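Local coordinates for transferrin (Manduca sexta, PDB 6WB6), which binds a single ferric ion together with a carbonate anion and transports iron in the insect, at residues A160-W168 / L185-D196; V223-L232 / S242-Y251. All coordinates share one frame; numbering follows the deposited sequence.

Interaction 1: A160-W168 / L185-D196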
loop_
_atom_site.group_PDB
_atom_site.type_symbol
_atom_site.label_atom_id
_atom_site.label_comp_id
_atom_site.label_asym_id
_atom_site.label_seq_id
_atom_site.Cartn_x
_atom_site.Cartn_y
_atom_site.Cartn_z
ATOM N N ALA A 160 -5.127 -0.186 30.464
ATOM C CA ALA A 160 -5.214 1.147 31.047
ATOM C C ALA A 160 -4.447 2.142 30.205
ATOM O O ALA A 160 -4.940 3.227 29.889
ATOM C CB ALA A 160 -4.647 1.130 32.472
ATOM N N LYS A 161 -3.215 1.796 29.874
ATOM C CA LYS A 161 -2.370 2.589 29.014
ATOM C C LYS A 161 -1.548 1.611 28.198
ATOM O O LYS A 161 -1.390 0.447 28.579
ATOM C CB LYS A 161 -1.443 3.517 29.813
ATOM C CG LYS A 161 -2.115 4.479 30.735
ATOM C CD LYS A 161 -1.081 5.448 31.336
ATOM C CE LYS A 161 -1.760 6.656 31.953
ATOM N NZ LYS A 161 -0.822 7.394 32.829
ATOM N N SER A 162 -1.034 2.080 27.071
ATOM C CA SER A 162 -0.158 1.234 26.275
ATOM C C SER A 162 0.892 2.101 25.600
ATOM O O SER A 162 0.888 3.331 25.718
ATOM C CB SER A 162 -0.943 0.433 25.252
ATOM O OG SER A 162 -2.129 -0.123 25.818
ATOM N N CYS A 163 1.829 1.436 24.926
ATOM C CA CYS A 163 2.656 2.082 23.915
ATOM C C CYS A 163 2.534 1.293 22.621
ATOM O O CYS A 163 3.123 0.210 22.497
ATOM C CB CYS A 163 4.132 2.174 24.331
ATOM S SG CYS A 163 5.088 2.929 23.025
ATOM N N ILE A 164 1.827 1.858 21.637
ATOM C CA ILE A 164 1.660 1.174 20.357
ATOM C C ILE A 164 1.913 2.160 19.229
ATOM O O ILE A 164 0.971 2.727 18.656
ATOM C CB ILE A 164 0.274 0.520 20.220
ATOM C CG1 ILE A 164 0.013 -0.459 21.356
ATOM C CG2 ILE A 164 0.235 -0.295 18.928
ATOM C CD1 ILE A 164 -1.377 -1.154 21.253
ATOM N N VAL A 165 3.189 2.333 18.876
ATOM C CA VAL A 165 3.604 3.360 17.926
ATOM C C VAL A 165 3.409 2.890 16.494
ATOM O O VAL A 165 3.168 1.706 16.227
ATOM C CB VAL A 165 5.072 3.787 18.138
ATOM C CG1 VAL A 165 5.343 4.064 19.564
ATOM C CG2 VAL A 165 6.040 2.736 17.657
ATOM N N GLY A 166 3.542 3.813 15.569
ATOM C CA GLY A 166 3.579 3.476 14.160
ATOM C C GLY A 166 2.386 4.047 13.423
ATOM O O GLY A 166 1.606 4.842 13.956
ATOM N N LYS A 167 2.240 3.612 12.177
ATOM C CA LYS A 167 1.181 4.106 11.300
ATOM C C LYS A 167 -0.057 3.240 11.507
ATOM O O LYS A 167 -0.173 2.150 10.947
ATOM C CB LYS A 167 1.652 4.099 9.851
ATOM C CG LYS A 167 2.864 4.972 9.563
ATOM C CD LYS A 167 2.889 6.253 10.378
ATOM C CE LYS A 167 3.614 7.400 9.670
ATOM N NZ LYS A 167 5.093 7.319 9.788
ATOM N N TRP A 168 -0.967 3.718 12.346
ATOM C CA TRP A 168 -2.217 3.009 12.606
ATOM C C TRP A 168 -3.134 3.021 11.384
ATOM O O TRP A 168 -3.880 2.062 11.141
ATOM C CB TRP A 168 -2.942 3.664 13.770
ATOM C CG TRP A 168 -2.236 3.695 15.051
ATOM C CD1 TRP A 168 -0.971 3.246 15.331
ATOM C CD2 TRP A 168 -2.754 4.234 16.264
ATOM N NE1 TRP A 168 -0.685 3.464 16.652
ATOM C CE2 TRP A 168 -1.762 4.072 17.251
ATOM C CE3 TRP A 168 -3.979 4.829 16.618
ATOM C CZ2 TRP A 168 -1.950 4.499 18.569
ATOM C CZ3 TRP A 168 -4.166 5.251 17.891
ATOM C CH2 TRP A 168 -3.163 5.076 18.875
ATOM N N LEU A 185 -3.160 4.743 24.021
ATOM C CA LEU A 185 -2.317 3.742 23.381
ATOM C C LEU A 185 -0.883 4.219 23.185
ATOM O O LEU A 185 -0.033 3.422 22.764
ATOM C CB LEU A 185 -2.936 3.365 22.050
ATOM C CG LEU A 185 -4.287 2.656 22.189
ATOM C CD1 LEU A 185 -4.883 2.419 20.844
ATOM C CD2 LEU A 185 -4.174 1.342 22.906
ATOM N N CYS A 186 -0.618 5.494 23.465
ATOM C CA CYS A 186 0.691 6.120 23.288
ATOM C C CYS A 186 1.287 6.650 24.595
ATOM O O CYS A 186 2.399 7.186 24.569
ATOM C CB CYS A 186 0.570 7.272 22.281
ATOM S SG CYS A 186 -0.223 6.825 20.694
ATOM N N SER A 187 0.586 6.494 25.728
ATOM C CA SER A 187 0.960 7.141 26.991
ATOM C C SER A 187 2.158 6.488 27.655
ATOM O O SER A 187 2.822 7.130 28.469
ATOM C CB SER A 187 -0.200 7.104 27.991
ATOM O OG SER A 187 -1.386 7.483 27.362
ATOM N N MET A 188 2.421 5.222 27.348
ATOM C CA MET A 188 3.593 4.524 27.834
ATOM C C MET A 188 4.826 4.738 26.956
ATOM O O MET A 188 5.921 4.298 27.333
ATOM C CB MET A 188 3.292 3.033 27.930
ATOM C CG MET A 188 2.174 2.665 28.898
ATOM S SD MET A 188 2.399 3.342 30.570
ATOM C CE MET A 188 3.785 2.378 31.137
ATOM N N CYS A 189 4.690 5.419 25.824
ATOM C CA CYS A 189 5.817 5.580 24.915
ATOM C C CYS A 189 6.779 6.661 25.390
ATOM O O CYS A 189 6.446 7.528 26.208
ATOM C CB CYS A 189 5.340 5.955 23.522
ATOM S SG CYS A 189 4.207 4.752 22.853
ATOM N N GLU A 190 7.976 6.629 24.809
ATOM C CA GLU A 190 8.971 7.631 25.150
ATOM C C GLU A 190 8.476 9.007 24.763
ATOM O O GLU A 190 8.674 9.970 25.505
ATOM C CB GLU A 190 10.305 7.341 24.465
ATOM C CG GLU A 190 11.343 8.397 24.761
ATOM C CD GLU A 190 12.585 8.285 23.905
ATOM O OE1 GLU A 190 12.526 7.738 22.767
ATOM O OE2 GLU A 190 13.632 8.754 24.389
ATOM N N HIS A 191 7.830 9.126 23.601
ATOM C CA HIS A 191 7.283 10.406 23.157
ATOM C C HIS A 191 5.832 10.205 22.762
ATOM O O HIS A 191 5.529 9.845 21.611
ATOM C CB HIS A 191 8.154 11.009 22.060
ATOM C CG HIS A 191 9.396 11.639 22.616
ATOM N ND1 HIS A 191 10.510 10.902 22.956
ATOM C CD2 HIS A 191 9.666 12.916 22.981
ATOM C CE1 HIS A 191 11.428 11.701 23.468
ATOM N NE2 HIS A 191 10.944 12.930 23.490
ATOM N N PRO A 192 4.903 10.424 23.707
ATOM C CA PRO A 192 3.497 10.060 23.449
ATOM C C PRO A 192 2.812 10.891 22.386
ATOM O O PRO A 192 1.969 10.365 21.659
ATOM C CB PRO A 192 2.844 10.262 24.814
ATOM C CG PRO A 192 3.992 10.040 25.807
ATOM C CD PRO A 192 5.132 10.709 25.143
ATOM N N GLU A 193 3.116 12.185 22.292
ATOM C CA GLU A 193 2.465 13.009 21.281
ATOM C C GLU A 193 2.760 12.505 19.877
ATOM O O GLU A 193 1.893 12.570 18.997
ATOM C CB GLU A 193 2.910 14.466 21.426
ATOM N N ARG A 194 3.941 11.934 19.669
ATOM C CA ARG A 194 4.392 11.476 18.355
ATOM C C ARG A 194 4.007 10.032 18.074
ATOM O O ARG A 194 3.599 9.709 16.951
ATOM C CB ARG A 194 5.913 11.625 18.256
ATOM C CG ARG A 194 6.488 11.227 16.928
ATOM C CD ARG A 194 7.652 12.129 16.571
ATOM N NE ARG A 194 8.023 11.977 15.168
ATOM C CZ ARG A 194 8.787 10.995 14.706
ATOM N NH1 ARG A 194 9.265 10.077 15.531
ATOM N NH2 ARG A 194 9.067 10.922 13.416
ATOM N N CYS A 195 4.158 9.151 19.069
ATOM C CA CYS A 195 3.677 7.775 18.969
ATOM C C CYS A 195 4.166 7.124 17.686
ATOM O O CYS A 195 3.437 6.375 17.042
ATOM C CB CYS A 195 2.149 7.716 19.018
ATOM S SG CYS A 195 1.402 6.139 19.600
ATOM N N ASP A 196 5.393 7.448 17.285
ATOM C CA ASP A 196 5.978 6.864 16.088
ATOM C C ASP A 196 7.396 6.405 16.382
ATOM O O ASP A 196 7.977 6.759 17.401
ATOM C CB ASP A 196 5.981 7.851 14.923
ATOM C CG ASP A 196 5.775 7.153 13.561
ATOM O OD1 ASP A 196 5.859 5.913 13.493
ATOM O OD2 ASP A 196 5.524 7.850 12.561
#
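Cys163 and Cys189 join covalently where the weakly bonded strand 161-163, an edge of the mixed sheet in the iron-binding lobe of this transferrin, packs against the disulfide-rich loop between helices 172-181 and 203-213. Their sulfurs lie 2.0 Å apart with a CB-SG-SG-CB torsion of 108°. Cys163 SG stands anti to its own backbone N (chi1 178°), which sends it into the loop, and Val165 CG1 packs against the far sulfur, Cys189 SG. The second disulfide, Cys186-Cys195, pins the loop to itself and lies beside Trp168: both sulfurs approach the six-membered ring obliquely, with Cys186 SG 3.6 Å from Trp168 CZ2. Leu185 crosses the same indole, its CB and CD1 meeting CH2, while its other branch, CD2, reaches Ile164 CD1 and Ser162 OG, the hydroxyl that Ser113 holds by a hydrogen bond. NE1 helps fix the rotation of the indole by donating to Ile164 O at 2.7 Å, almost in the ring plane; Lys179 adds a cation-pi contact. Backbone bonds sew the segments together around these side chains. Ile164 N donates to Leu185 O at 2.7 Å, and Met188 N donates to Ser162 O. Next to this second bond, the Met188 side chain crosses Lys161 at about a right angle, CG and SD against Lys161 CB. Farther on, Gly166 N donates to Cys195 O, a carbonyl that also accepts from Lys179 NZ. The last link is a salt bridge: Lys167, bent at chi2 and chi4, lays NZ 2.9 Å from Asp196 OD2 on the syn lone pair of that oxygen.

Interaction 2: V223-L232 / S242-Y251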
loop_
_atom_site.group_PDB
_atom_site.type_symbol
_atom_site.label_atom_id
_atom_site.label_comp_id
_atom_site.label_asym_id
_atom_site.label_seq_id
_atom_site.Cartn_x
_atom_site.Cartn_y
_atom_site.Cartn_z
ATOM N N VAL A 223 11.306 -13.838 22.242
ATOM C CA VAL A 223 12.204 -14.454 23.208
ATOM C C VAL A 223 13.597 -13.881 23.077
ATOM O O VAL A 223 14.260 -13.567 24.068
ATOM C CB VAL A 223 12.223 -15.977 23.002
ATOM C CG1 VAL A 223 13.371 -16.618 23.790
ATOM C CG2 VAL A 223 10.897 -16.523 23.385
ATOM N N ILE A 224 14.076 -13.770 21.842
ATOM C CA ILE A 224 15.482 -13.491 21.637
ATOM C C ILE A 224 15.827 -12.126 22.199
ATOM O O ILE A 224 16.883 -11.952 22.824
ATOM C CB ILE A 224 15.841 -13.631 20.145
ATOM C CG1 ILE A 224 17.334 -13.466 19.949
ATOM C CG2 ILE A 224 15.079 -12.627 19.281
ATOM C CD1 ILE A 224 17.828 -13.935 18.570
ATOM N N PHE A 225 14.933 -11.139 22.020
ATOM C CA PHE A 225 15.168 -9.841 22.643
ATOM C C PHE A 225 14.924 -9.893 24.135
ATOM O O PHE A 225 15.497 -9.087 24.875
ATOM C CB PHE A 225 14.299 -8.750 22.017
ATOM C CG PHE A 225 14.918 -8.126 20.804
ATOM C CD1 PHE A 225 14.739 -8.691 19.574
ATOM C CD2 PHE A 225 15.702 -6.994 20.904
ATOM C CE1 PHE A 225 15.312 -8.159 18.471
ATOM C CE2 PHE A 225 16.280 -6.444 19.777
ATOM C CZ PHE A 225 16.087 -7.036 18.566
ATOM N N THR A 226 14.093 -10.821 24.607
ATOM C CA THR A 226 13.912 -10.940 26.051
ATOM C C THR A 226 15.164 -11.536 26.691
ATOM O O THR A 226 15.672 -11.027 27.697
ATOM C CB THR A 226 12.688 -11.789 26.365
ATOM O OG1 THR A 226 11.520 -11.208 25.761
ATOM C CG2 THR A 226 12.476 -11.903 27.864
ATOM N N ARG A 227 15.698 -12.590 26.090
ATOM C CA ARG A 227 16.897 -13.208 26.622
ATOM C C ARG A 227 18.083 -12.246 26.583
ATOM O O ARG A 227 18.802 -12.106 27.571
ATOM C CB ARG A 227 17.170 -14.487 25.844
ATOM C CG ARG A 227 16.151 -15.528 26.152
ATOM C CD ARG A 227 16.490 -16.875 25.545
ATOM N NE ARG A 227 17.713 -17.431 26.100
ATOM C CZ ARG A 227 17.786 -18.068 27.258
ATOM N NH1 ARG A 227 16.698 -18.238 27.994
ATOM N NH2 ARG A 227 18.957 -18.540 27.664
ATOM N N LYS A 228 18.269 -11.529 25.480
ATOM C CA LYS A 228 19.412 -10.627 25.397
ATOM C C LYS A 228 19.265 -9.435 26.329
ATOM O O LYS A 228 20.266 -8.918 26.835
ATOM C CB LYS A 228 19.594 -10.135 23.970
ATOM C CG LYS A 228 19.866 -11.240 23.024
ATOM C CD LYS A 228 20.176 -10.725 21.639
ATOM C CE LYS A 228 20.600 -11.873 20.794
ATOM N NZ LYS A 228 20.623 -11.485 19.371
ATOM N N PHE A 229 18.034 -8.992 26.561
ATOM C CA PHE A 229 17.810 -7.885 27.478
ATOM C C PHE A 229 18.408 -8.209 28.833
ATOM O O PHE A 229 18.902 -7.321 29.518
ATOM C CB PHE A 229 16.304 -7.605 27.593
ATOM C CG PHE A 229 15.944 -6.401 28.452
ATOM C CD1 PHE A 229 16.095 -5.114 27.971
ATOM C CD2 PHE A 229 15.406 -6.574 29.708
ATOM C CE1 PHE A 229 15.738 -4.024 28.757
ATOM C CE2 PHE A 229 15.057 -5.500 30.497
ATOM C CZ PHE A 229 15.223 -4.228 30.024
ATOM N N PHE A 230 18.396 -9.484 29.210
ATOM C CA PHE A 230 18.928 -9.945 30.479
ATOM C C PHE A 230 20.298 -10.582 30.337
ATOM O O PHE A 230 20.697 -11.371 31.195
ATOM C CB PHE A 230 17.945 -10.921 31.104
ATOM C CG PHE A 230 16.593 -10.310 31.382
ATOM C CD1 PHE A 230 16.449 -9.321 32.334
ATOM C CD2 PHE A 230 15.474 -10.717 30.681
ATOM C CE1 PHE A 230 15.221 -8.779 32.582
ATOM C CE2 PHE A 230 14.258 -10.175 30.929
ATOM C CZ PHE A 230 14.123 -9.203 31.876
ATOM N N GLY A 231 20.998 -10.294 29.246
ATOM C CA GLY A 231 22.337 -10.825 29.048
ATOM C C GLY A 231 22.382 -12.319 28.846
ATOM O O GLY A 231 23.460 -12.925 28.934
ATOM N N LEU A 232 21.247 -12.931 28.572
ATOM C CA LEU A 232 21.240 -14.379 28.502
ATOM C C LEU A 232 21.653 -14.859 27.118
ATOM O O LEU A 232 21.492 -14.136 26.129
ATOM C CB LEU A 232 19.865 -14.913 28.846
ATOM C CG LEU A 232 19.506 -14.697 30.313
ATOM C CD1 LEU A 232 18.042 -15.018 30.531
ATOM C CD2 LEU A 232 20.357 -15.571 31.190
ATOM N N SER A 242 24.649 -7.726 31.335
ATOM C CA SER A 242 23.422 -6.954 31.404
ATOM C C SER A 242 23.221 -6.413 32.807
ATOM O O SER A 242 23.449 -7.119 33.793
ATOM C CB SER A 242 22.186 -7.779 31.021
ATOM O OG SER A 242 21.018 -7.010 31.256
ATOM N N ASN A 243 22.768 -5.157 32.875
ATOM C CA ASN A 243 22.293 -4.528 34.105
ATOM C C ASN A 243 20.914 -5.013 34.527
ATOM O O ASN A 243 20.500 -4.763 35.666
ATOM C CB ASN A 243 22.243 -3.016 33.925
ATOM C CG ASN A 243 23.608 -2.394 33.959
ATOM O OD1 ASN A 243 24.542 -2.962 34.532
ATOM N ND2 ASN A 243 23.742 -1.223 33.345
ATOM N N GLU A 244 20.202 -5.697 33.644
ATOM C CA GLU A 244 18.858 -6.169 33.939
ATOM C C GLU A 244 18.924 -7.560 34.537
ATOM O O GLU A 244 19.707 -8.400 34.088
ATOM C CB GLU A 244 18.029 -6.179 32.660
ATOM C CG GLU A 244 18.100 -4.866 31.952
ATOM C CD GLU A 244 17.392 -3.760 32.714
ATOM O OE1 GLU A 244 16.659 -4.079 33.669
ATOM O OE2 GLU A 244 17.558 -2.578 32.340
ATOM N N ASN A 245 18.104 -7.787 35.560
ATOM C CA ASN A 245 18.074 -9.036 36.307
ATOM C C ASN A 245 16.846 -9.850 35.914
ATOM O O ASN A 245 15.720 -9.443 36.231
ATOM C CB ASN A 245 18.064 -8.735 37.814
ATOM C CG ASN A 245 17.998 -9.993 38.675
ATOM O OD1 ASN A 245 18.141 -11.107 38.170
ATOM N ND2 ASN A 245 17.776 -9.815 39.987
ATOM N N PRO A 246 17.005 -11.011 35.268
ATOM C CA PRO A 246 15.825 -11.771 34.815
ATOM C C PRO A 246 14.965 -12.302 35.934
ATOM O O PRO A 246 13.784 -12.583 35.703
ATOM C CB PRO A 246 16.445 -12.936 34.031
ATOM C CG PRO A 246 17.822 -13.067 34.606
ATOM C CD PRO A 246 18.257 -11.683 34.893
ATOM N N GLU A 247 15.543 -12.519 37.120
ATOM C CA GLU A 247 14.782 -13.053 38.243
ATOM C C GLU A 247 13.642 -12.129 38.644
ATOM O O GLU A 247 12.668 -12.579 39.260
ATOM C CB GLU A 247 15.713 -13.279 39.436
ATOM C CG GLU A 247 16.572 -14.516 39.290
ATOM C CD GLU A 247 17.629 -14.643 40.379
ATOM O OE1 GLU A 247 17.774 -13.707 41.195
ATOM O OE2 GLU A 247 18.309 -15.689 40.412
ATOM N N GLU A 248 13.765 -10.842 38.348
ATOM C CA GLU A 248 12.699 -9.888 38.639
ATOM C C GLU A 248 11.544 -9.960 37.649
ATOM O O GLU A 248 10.527 -9.299 37.867
ATOM C CB GLU A 248 13.271 -8.466 38.667
ATOM C CG GLU A 248 14.273 -8.245 39.819
ATOM C CD GLU A 248 13.737 -8.796 41.129
ATOM O OE1 GLU A 248 12.628 -8.365 41.524
ATOM O OE2 GLU A 248 14.388 -9.686 41.734
ATOM N N PHE A 249 11.663 -10.760 36.594
ATOM C CA PHE A 249 10.676 -10.809 35.527
ATOM C C PHE A 249 10.330 -12.252 35.231
ATOM O O PHE A 249 11.029 -13.176 35.639
ATOM C CB PHE A 249 11.188 -10.109 34.262
ATOM C CG PHE A 249 11.490 -8.678 34.483
ATOM C CD1 PHE A 249 12.720 -8.293 34.991
ATOM C CD2 PHE A 249 10.524 -7.721 34.258
ATOM C CE1 PHE A 249 12.999 -6.988 35.220
ATOM C CE2 PHE A 249 10.792 -6.401 34.497
ATOM C CZ PHE A 249 12.038 -6.033 35.000
ATOM N N ARG A 250 9.222 -12.424 34.516
ATOM C CA ARG A 250 8.705 -13.739 34.203
ATOM C C ARG A 250 7.958 -13.685 32.876
ATOM O O ARG A 250 7.363 -12.665 32.516
ATOM C CB ARG A 250 7.748 -14.244 35.292
ATOM C CG ARG A 250 8.355 -14.370 36.696
ATOM C CD ARG A 250 9.082 -15.691 36.916
ATOM N NE ARG A 250 9.411 -15.874 38.331
ATOM C CZ ARG A 250 10.437 -15.301 38.953
ATOM N NH1 ARG A 250 11.260 -14.504 38.301
ATOM N NH2 ARG A 250 10.643 -15.533 40.236
ATOM N N TYR A 251 7.978 -14.794 32.153
ATOM C CA TYR A 251 7.000 -14.956 31.103
ATOM C C TYR A 251 5.671 -15.259 31.768
ATOM O O TYR A 251 5.617 -15.943 32.785
ATOM C CB TYR A 251 7.364 -16.090 30.154
ATOM C CG TYR A 251 8.681 -15.973 29.462
ATOM C CD1 TYR A 251 8.939 -14.961 28.557
ATOM C CD2 TYR A 251 9.651 -16.932 29.660
ATOM C CE1 TYR A 251 10.159 -14.882 27.913
ATOM C CE2 TYR A 251 10.850 -16.873 29.026
ATOM C CZ TYR A 251 11.111 -15.852 28.152
ATOM O OH TYR A 251 12.333 -15.823 27.528
HETATM O O HOH W 1 14.013 -18.050 27.442
#
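Phe230, the residue that follows helix 223-229, has its ring held between Pro246 CA, 3.8 Å from the ring centroid over one face, and Phe229 CD2 over the opposite face. With chi1 at -61° its CG lies beside the backbone N, and CE1 and CZ run obliquely against Phe249 CD1. Phe229 turns the other way, CG anti to the backbone N, and receives a CH-pi contact on its face from Glu244 CG, 3.7 Å from the ring centroid. The carboxylate plane is turned only 16° from that of the ring, and OE2 is hydrogen-bonded to NE2 of His213. The helix ends in a Schellman motif with Gly231 at C-prime, against which Ser242 CB packs closely. Ser242 OG accepts from Glu244 N in an ST turn, and its donation to Phe229 O at 2.8 Å ties the returning loop to the helix end. Toward Tyr251 the contact is looser: Val223 CG1 and Thr226 CG2 approach its hydroxyl end, and a water bridges Tyr251 OH and Arg227 NH1, while Arg227 NE donates to Pro233 O. The helix and strand 249-251 run nearly antiparallel, their axes 11.4 Å apart. Strand 90-97 underlies Val223, Thr226 and Tyr251 through Val93, while helix 203-213 packs on Thr226 through Leu208 and on Phe249 through Leu211 and Ala212.

Following the chain from the N terminus, the first of these segments is 160-168, on strand 161-163; the chain then makes helix 172-181 and returns through 185-196, where interaction 1 closes its loop. Helix 203-213 and strand 218-222 follow before interaction 2 opens at helix 223-229; that loop, without helix or strand between its segments, closes on strand 249-252. The two contacts are therefore in series, neither nested nor crossed. Their centres are 23 Å apart and their nearest atoms about 12 Å, yet both reach the same mixed sheet: 161-163 pairs with 112-114, and 249-252 with 90-97. Val165 and Val223 each have side chains about 12 Å from the bound ferric ion.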